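Local coordinates for protein restriction endonuclease UbaLAI (Unidentified, PDB 5O63) that binds its cognate DNA through this N-terminal B3 domain and, as a monomeric Type IIE restriction endonuclease, cleaves DNA, at residues Ala23-Val28 / Gly153-Arg158; Lys27-Asn32 / Arg107-Leu112. All blocks are in the same frame, centred on the assembly; numbering follows the deposited sequence. Where two conformers were deposited one is given.

Interaction 1 of 2, residues Ala23-Val28 / Gly153-Arg158; sequences AMFAKV and GLFVVR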
# COMPACT_ATOMS: atom_id res chain seq x y z
N ALA A 23 4.54 10.44 2.02
CA ALA A 23 4.26 9.64 3.17
C ALA A 23 4.14 8.19 2.68
O ALA A 23 3.77 7.94 1.54
CB ALA A 23 2.98 10.06 3.85
N MET A 24 4.48 7.28 3.56
CA MET A 24 4.40 5.84 3.25
C MET A 24 3.59 5.08 4.27
O MET A 24 3.69 5.33 5.49
CB MET A 24 5.82 5.25 3.15
CG MET A 24 5.89 3.70 3.05
SD MET A 24 7.56 3.03 3.06
CE MET A 24 8.04 3.42 4.71
N PHE A 25 2.78 4.15 3.77
CA PHE A 25 2.18 3.12 4.61
C PHE A 25 2.63 1.78 4.05
O PHE A 25 2.30 1.44 2.91
CB PHE A 25 0.64 3.26 4.61
CG PHE A 25 -0.10 2.01 5.02
CD1 PHE A 25 0.12 1.37 6.23
CD2 PHE A 25 -1.05 1.47 4.16
CE1 PHE A 25 -0.60 0.19 6.58
CE2 PHE A 25 -1.77 0.32 4.48
CZ PHE A 25 -1.56 -0.35 5.69
N ALA A 26 3.39 0.99 4.80
CA ALA A 26 3.86 -0.33 4.35
C ALA A 26 3.39 -1.36 5.36
O ALA A 26 3.41 -1.12 6.58
CB ALA A 26 5.34 -0.38 4.23
N LYS A 27 2.98 -2.49 4.83
CA LYS A 27 2.34 -3.54 5.65
C LYS A 27 2.87 -4.90 5.22
O LYS A 27 2.86 -5.27 4.03
CB LYS A 27 0.81 -3.52 5.54
CG LYS A 27 0.17 -4.52 6.52
CD LYS A 27 -1.33 -4.79 6.19
CE LYS A 27 -1.91 -5.72 7.28
NZ LYS A 27 -3.33 -6.22 6.88
N VAL A 28 3.37 -5.67 6.20
CA VAL A 28 3.58 -7.09 5.97
C VAL A 28 2.24 -7.77 6.09
O VAL A 28 1.55 -7.66 7.14
CB VAL A 28 4.56 -7.70 7.03
CG1 VAL A 28 4.79 -9.15 6.78
CG2 VAL A 28 5.90 -6.87 7.04
N GLY A 153 1.40 -8.78 9.64
CA GLY A 153 0.60 -7.72 10.21
C GLY A 153 1.37 -6.47 10.55
O GLY A 153 0.81 -5.42 10.83
N LEU A 154 2.69 -6.60 10.70
CA LEU A 154 3.50 -5.45 11.04
C LEU A 154 3.36 -4.33 10.02
O LEU A 154 3.36 -4.60 8.82
CB LEU A 154 4.98 -5.84 11.10
CG LEU A 154 6.04 -4.79 11.27
CD1 LEU A 154 5.95 -4.16 12.69
CD2 LEU A 154 7.40 -5.50 11.12
N PHE A 155 3.28 -3.12 10.51
CA PHE A 155 3.12 -2.00 9.53
C PHE A 155 3.80 -0.75 10.02
O PHE A 155 4.05 -0.60 11.24
CB PHE A 155 1.63 -1.76 9.18
CG PHE A 155 0.85 -1.10 10.25
CD1 PHE A 155 0.25 -1.88 11.29
CD2 PHE A 155 0.68 0.28 10.26
CE1 PHE A 155 -0.45 -1.24 12.33
CE2 PHE A 155 -0.03 0.95 11.32
CZ PHE A 155 -0.62 0.15 12.36
N VAL A 156 4.08 0.16 9.10
CA VAL A 156 4.62 1.46 9.48
C VAL A 156 3.90 2.50 8.67
O VAL A 156 3.53 2.25 7.49
CB VAL A 156 6.09 1.55 9.25
CG1 VAL A 156 6.51 1.19 7.80
CG2 VAL A 156 6.64 2.90 9.68
N VAL A 157 3.64 3.62 9.31
CA VAL A 157 3.12 4.78 8.64
C VAL A 157 4.10 5.92 8.97
O VAL A 157 4.32 6.24 10.16
CB VAL A 157 1.72 5.14 9.13
CG1 VAL A 157 1.27 6.42 8.47
CG2 VAL A 157 0.73 4.01 8.85
N ARG A 158 4.73 6.51 7.97
CA ARG A 158 5.66 7.60 8.30
C ARG A 158 6.11 8.41 7.09
O ARG A 158 6.13 7.93 5.94
CB ARG A 158 6.89 7.05 9.04
CG ARG A 158 7.73 6.07 8.26
CD ARG A 158 8.88 5.62 9.16
NE ARG A 158 9.80 4.71 8.50
CZ ARG A 158 10.78 5.10 7.69
NH1 ARG A 158 10.92 6.39 7.42
NH2 ARG A 158 11.59 4.20 7.15
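Val156 O is gripped twice by strand 23-28: it accepts the N-H of Ala26, with Ala26 N 3.0 Å away, and the CA-H of Phe25, and the edge of the Phe25 ring lies beside it. This is one rung of the antiparallel ladder that pairs strand 155-159, an outermost strand within the chain, with strand 19-28 in the pseudobarrel sheet of the B3 domain. Met24-Arg158 and Ala26-Val156 form the hydrogen-bonded pairs, while Phe25-Val157 and Lys27-Phe155 alternate with them as non-hydrogen-bonded ones.

Alternation sends Phe25, Val157, Lys27 and Phe155 to one face, where Pro43 and Ala46 also pack. With CG anti to the amide nitrogen (chi1 159°), Phe25 lays CD1 3.8 Å from CG2 of Val157 and CE1 3.9 Å from CD2 of Phe155. Replacing Phe25 with an alanine would remove the ring and is likely to leave a gap beside Val157 CG2 and Phe155 CD2, with Pro43 and Ala46 each losing one contact. Lys27 lends its aliphatic CG to Phe155 CB and sends its extended chain on to a salt bridge with Asp33.

On the other face apolar groups suit helix 136-144: Val156 packs on Phe144 and the engineered Met24 on Cys143. Val156 CG1 rests 4.1 Å from CB of Ala26, and Met24, bent at chi3, brings CE equally near that methyl. Beyond the last paired residues, Val28 N donates to Leu154 O, and Gly153 N, 2.7 Å from Val28 O, approaches from above the carbonyl plane.

Interaction 2 of 2, residues Lys27-Asn32 / Arg107-Leu112; sequences KVLTPN and RLTIFL. With nucleotides of chain D.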
# COMPACT_ATOMS: atom_id res chain seq x y z
N LYS A 27 2.98 -2.49 4.83
CA LYS A 27 2.34 -3.54 5.65
C LYS A 27 2.87 -4.90 5.22
O LYS A 27 2.86 -5.27 4.03
CB LYS A 27 0.81 -3.52 5.54
CG LYS A 27 0.17 -4.52 6.52
CD LYS A 27 -1.33 -4.79 6.19
CE LYS A 27 -1.91 -5.72 7.28
NZ LYS A 27 -3.33 -6.22 6.88
N VAL A 28 3.37 -5.67 6.20
CA VAL A 28 3.58 -7.09 5.97
C VAL A 28 2.24 -7.77 6.09
O VAL A 28 1.55 -7.66 7.14
CB VAL A 28 4.56 -7.70 7.03
CG1 VAL A 28 4.79 -9.15 6.78
CG2 VAL A 28 5.90 -6.87 7.04
N LEU A 29 1.82 -8.41 5.00
CA LEU A 29 0.44 -8.93 4.96
C LEU A 29 0.28 -10.06 5.97
O LEU A 29 1.28 -10.71 6.38
CB LEU A 29 0.07 -9.47 3.56
CG LEU A 29 0.13 -8.34 2.49
CD1 LEU A 29 -0.56 -9.01 1.24
CD2 LEU A 29 -0.52 -7.08 2.99
N THR A 30 -0.98 -10.34 6.33
CA THR A 30 -1.28 -11.59 7.07
C THR A 30 -1.85 -12.59 6.07
O THR A 30 -2.29 -12.15 4.95
CB THR A 30 -2.33 -11.39 8.21
OG1 THR A 30 -3.66 -11.27 7.68
CG2 THR A 30 -2.04 -10.08 9.02
N PRO A 31 -1.90 -13.86 6.37
CA PRO A 31 -2.27 -14.86 5.38
C PRO A 31 -3.66 -14.59 4.81
O PRO A 31 -3.88 -14.88 3.58
CB PRO A 31 -2.22 -16.19 6.15
CG PRO A 31 -0.95 -15.92 7.09
CD PRO A 31 -1.23 -14.50 7.55
N ASN A 32 -4.57 -14.04 5.62
CA ASN A 32 -5.93 -13.82 5.05
C ASN A 32 -5.96 -12.74 3.99
O ASN A 32 -6.87 -12.78 3.13
CB ASN A 32 -6.93 -13.40 6.13
CG ASN A 32 -8.36 -13.82 5.77
OD1 ASN A 32 -8.60 -14.98 5.50
ND2 ASN A 32 -9.26 -12.86 5.74
N ARG A 107 4.68 -11.60 2.54
CA ARG A 107 4.28 -10.66 1.46
C ARG A 107 4.26 -9.25 2.01
O ARG A 107 4.01 -9.07 3.20
CB ARG A 107 2.89 -11.01 0.94
CG ARG A 107 2.84 -12.31 0.14
CD ARG A 107 1.37 -12.74 -0.17
NE ARG A 107 0.63 -13.04 1.09
CZ ARG A 107 -0.68 -12.85 1.26
NH1 ARG A 107 -1.48 -12.46 0.22
NH2 ARG A 107 -1.25 -13.11 2.44
N LEU A 108 4.53 -8.26 1.15
CA LEU A 108 4.58 -6.87 1.57
C LEU A 108 3.71 -6.04 0.60
O LEU A 108 3.74 -6.29 -0.59
CB LEU A 108 6.05 -6.36 1.55
CG LEU A 108 6.30 -4.95 2.06
CD1 LEU A 108 6.12 -4.88 3.60
CD2 LEU A 108 7.75 -4.45 1.67
N THR A 109 2.99 -5.06 1.13
CA THR A 109 2.46 -3.99 0.29
C THR A 109 3.04 -2.67 0.72
O THR A 109 3.16 -2.40 1.92
CB THR A 109 0.93 -3.93 0.36
OG1 THR A 109 0.47 -3.72 1.72
CG2 THR A 109 0.34 -5.18 -0.23
N ILE A 110 3.42 -1.83 -0.26
CA ILE A 110 3.86 -0.48 0.02
C ILE A 110 2.91 0.49 -0.69
O ILE A 110 2.68 0.36 -1.88
CB ILE A 110 5.28 -0.21 -0.44
CG1 ILE A 110 6.26 -1.18 0.22
CG2 ILE A 110 5.63 1.33 -0.20
CD1 ILE A 110 7.63 -1.04 -0.33
N PHE A 111 2.37 1.45 0.06
CA PHE A 111 1.60 2.53 -0.53
C PHE A 111 2.38 3.80 -0.26
O PHE A 111 2.88 4.02 0.83
CB PHE A 111 0.22 2.66 0.10
CG PHE A 111 -0.69 1.46 -0.09
CD1 PHE A 111 -1.68 1.52 -1.06
CD2 PHE A 111 -0.61 0.35 0.78
CE1 PHE A 111 -2.56 0.43 -1.22
CE2 PHE A 111 -1.49 -0.74 0.59
CZ PHE A 111 -2.43 -0.66 -0.40
N LEU A 112 2.47 4.67 -1.25
CA LEU A 112 3.17 5.94 -1.09
C LEU A 112 2.20 7.03 -1.51
O LEU A 112 1.56 6.89 -2.56
CB LEU A 112 4.41 5.99 -1.97
CG LEU A 112 5.40 7.13 -1.80
CD1 LEU A 112 6.22 6.85 -0.57
CD2 LEU A 112 6.28 7.32 -3.09
P DC D 4 -4.68 -14.35 9.73
OP1 DC D 4 -3.55 -15.28 10.06
OP2 DC D 4 -4.60 -13.57 8.41
O5' DC D 4 -6.05 -15.13 9.66
C5' DC D 4 -6.40 -16.04 10.82
C4' DC D 4 -7.73 -16.68 10.58
O4' DC D 4 -8.76 -15.67 10.58
C3' DC D 4 -7.82 -17.36 9.20
O3' DC D 4 -8.13 -18.75 9.42
C2' DC D 4 -8.99 -16.65 8.50
C1' DC D 4 -9.75 -16.08 9.73
N1 DC D 4 -10.54 -14.89 9.38
C2 DC D 4 -11.94 -15.02 9.27
O2 DC D 4 -12.51 -16.12 9.56
N3 DC D 4 -12.66 -13.92 8.91
C4 DC D 4 -12.04 -12.75 8.62
N4 DC D 4 -12.82 -11.73 8.21
C5 DC D 4 -10.60 -12.60 8.71
C6 DC D 4 -9.89 -13.70 9.07
P DA D 5 -8.07 -19.80 8.18
OP1 DA D 5 -8.01 -21.17 8.81
OP2 DA D 5 -7.05 -19.40 7.18
O5' DA D 5 -9.48 -19.62 7.46
C5' DA D 5 -10.67 -19.93 8.19
C4' DA D 5 -11.88 -19.51 7.42
O4' DA D 5 -11.90 -18.08 7.32
C3' DA D 5 -11.95 -19.98 5.98
O3' DA D 5 -12.70 -21.18 5.94
C2' DA D 5 -12.67 -18.77 5.27
C1' DA D 5 -12.92 -17.79 6.41
N9 DA D 5 -12.79 -16.38 6.01
C8 DA D 5 -11.64 -15.62 5.95
N7 DA D 5 -11.86 -14.38 5.59
C5 DA D 5 -13.23 -14.34 5.38
C6 DA D 5 -14.11 -13.31 4.94
N6 DA D 5 -13.71 -12.06 4.63
N1 DA D 5 -15.44 -13.61 4.86
C2 DA D 5 -15.83 -14.84 5.17
N3 DA D 5 -15.12 -15.90 5.60
C4 DA D 5 -13.81 -15.56 5.70
P DC D 3 -2.93 -8.53 12.26
OP1 DC D 3 -1.69 -9.26 12.74
OP2 DC D 3 -2.87 -7.51 11.15
O5' DC D 3 -4.03 -9.61 11.87
C5' DC D 3 -4.28 -10.66 12.76
C4' DC D 3 -5.43 -11.48 12.30
O4' DC D 3 -6.65 -10.71 12.35
C3' DC D 3 -5.34 -11.98 10.86
O3' DC D 3 -4.81 -13.31 10.94
C2' DC D 3 -6.82 -11.94 10.39
C1' DC D 3 -7.56 -11.58 11.69
N1 DC D 3 -8.82 -10.92 11.49
C2 DC D 3 -9.99 -11.58 11.88
O2 DC D 3 -9.90 -12.70 12.46
N3 DC D 3 -11.21 -11.01 11.61
C4 DC D 3 -11.28 -9.84 10.96
N4 DC D 3 -12.48 -9.31 10.78
C5 DC D 3 -10.07 -9.13 10.52
C6 DC D 3 -8.88 -9.71 10.82
O HOH W 1 3.17 -12.06 5.03
O HOH W 2 0.69 -13.54 4.56
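Leu29 turns CG anti to its own carbonyl carbon (chi1 -62°) and Arg107 folds its chain at chi3 (-63°), which together bring methyl CD1 of Leu29 over one face of the Arg107 guanidinium. The two side chains cross at about a right angle, and CD1 sits off toward the rim, 3.7 Å from NH1 of Arg107. A branched leucine suits the place, since its other methyl, CD2, reaches 3.8 Å from CG2 of Thr109, where Leu99 adds apolar cover. Thr109 OG1 is buried here with no polar partner in the model.

The charged group beneath Leu29 is held firmly: Arg107 NE makes a salt bridge with Asp105, and NH1 is bonded to the carbonyls of Leu99 and Asp33. NH2 donates to a water 2.9 Å away, at the edge of the guanidinium and in its plane. A second water joins the backbones, donating to Leu29 O and accepting from Arg107 N.

The ladder itself is short. Lys27 and Thr109 exchange two backbone bonds as an antiparallel hydrogen-bonded pair, and Leu29 N donates to Arg107 O at 2.9 Å from above the carbonyl plane. Between these rungs Leu108 CD1 packs 4.0 Å from CG2 of Val28, on the face covered by Phe140 and Leu139.

Farther along, the chain runs as a loop to the DNA. One phosphate oxygen, OP2 of DC4 of chain D, takes both Thr30 OG1 (2.6 Å) and Asn32 N (2.8 Å), while Thr30 N is tied to Asp33. Asn32 ND2 donates to N7 of DA5 of chain D at 3.0 Å, a major-groove edge contact; the loop probably corresponds to the N-arm with which B3 domains read DNA.

How the interactions relate
Interactions 1 and 2 use opposite edges of strand 19-28, which stands between strands 155-159 and 108-116 in one sheet, and they share Lys27 and Val28. The two ladders are stitched together, Phe25 O lying 2.8 Å from Phe111 N in a probable hydrogen bond. Interaction 1 is partly buried: its residues on strand 23-28 are mostly buried, while 153-158 is partly exposed at the sheet's margin, and its side-chain contacts are largely apolar. Interaction 2 is buried, yet richer in polar chemistry, because there the strand gives way to a loop fixed by an arginine network and waters and carrying threonine and asparagine to the DNA.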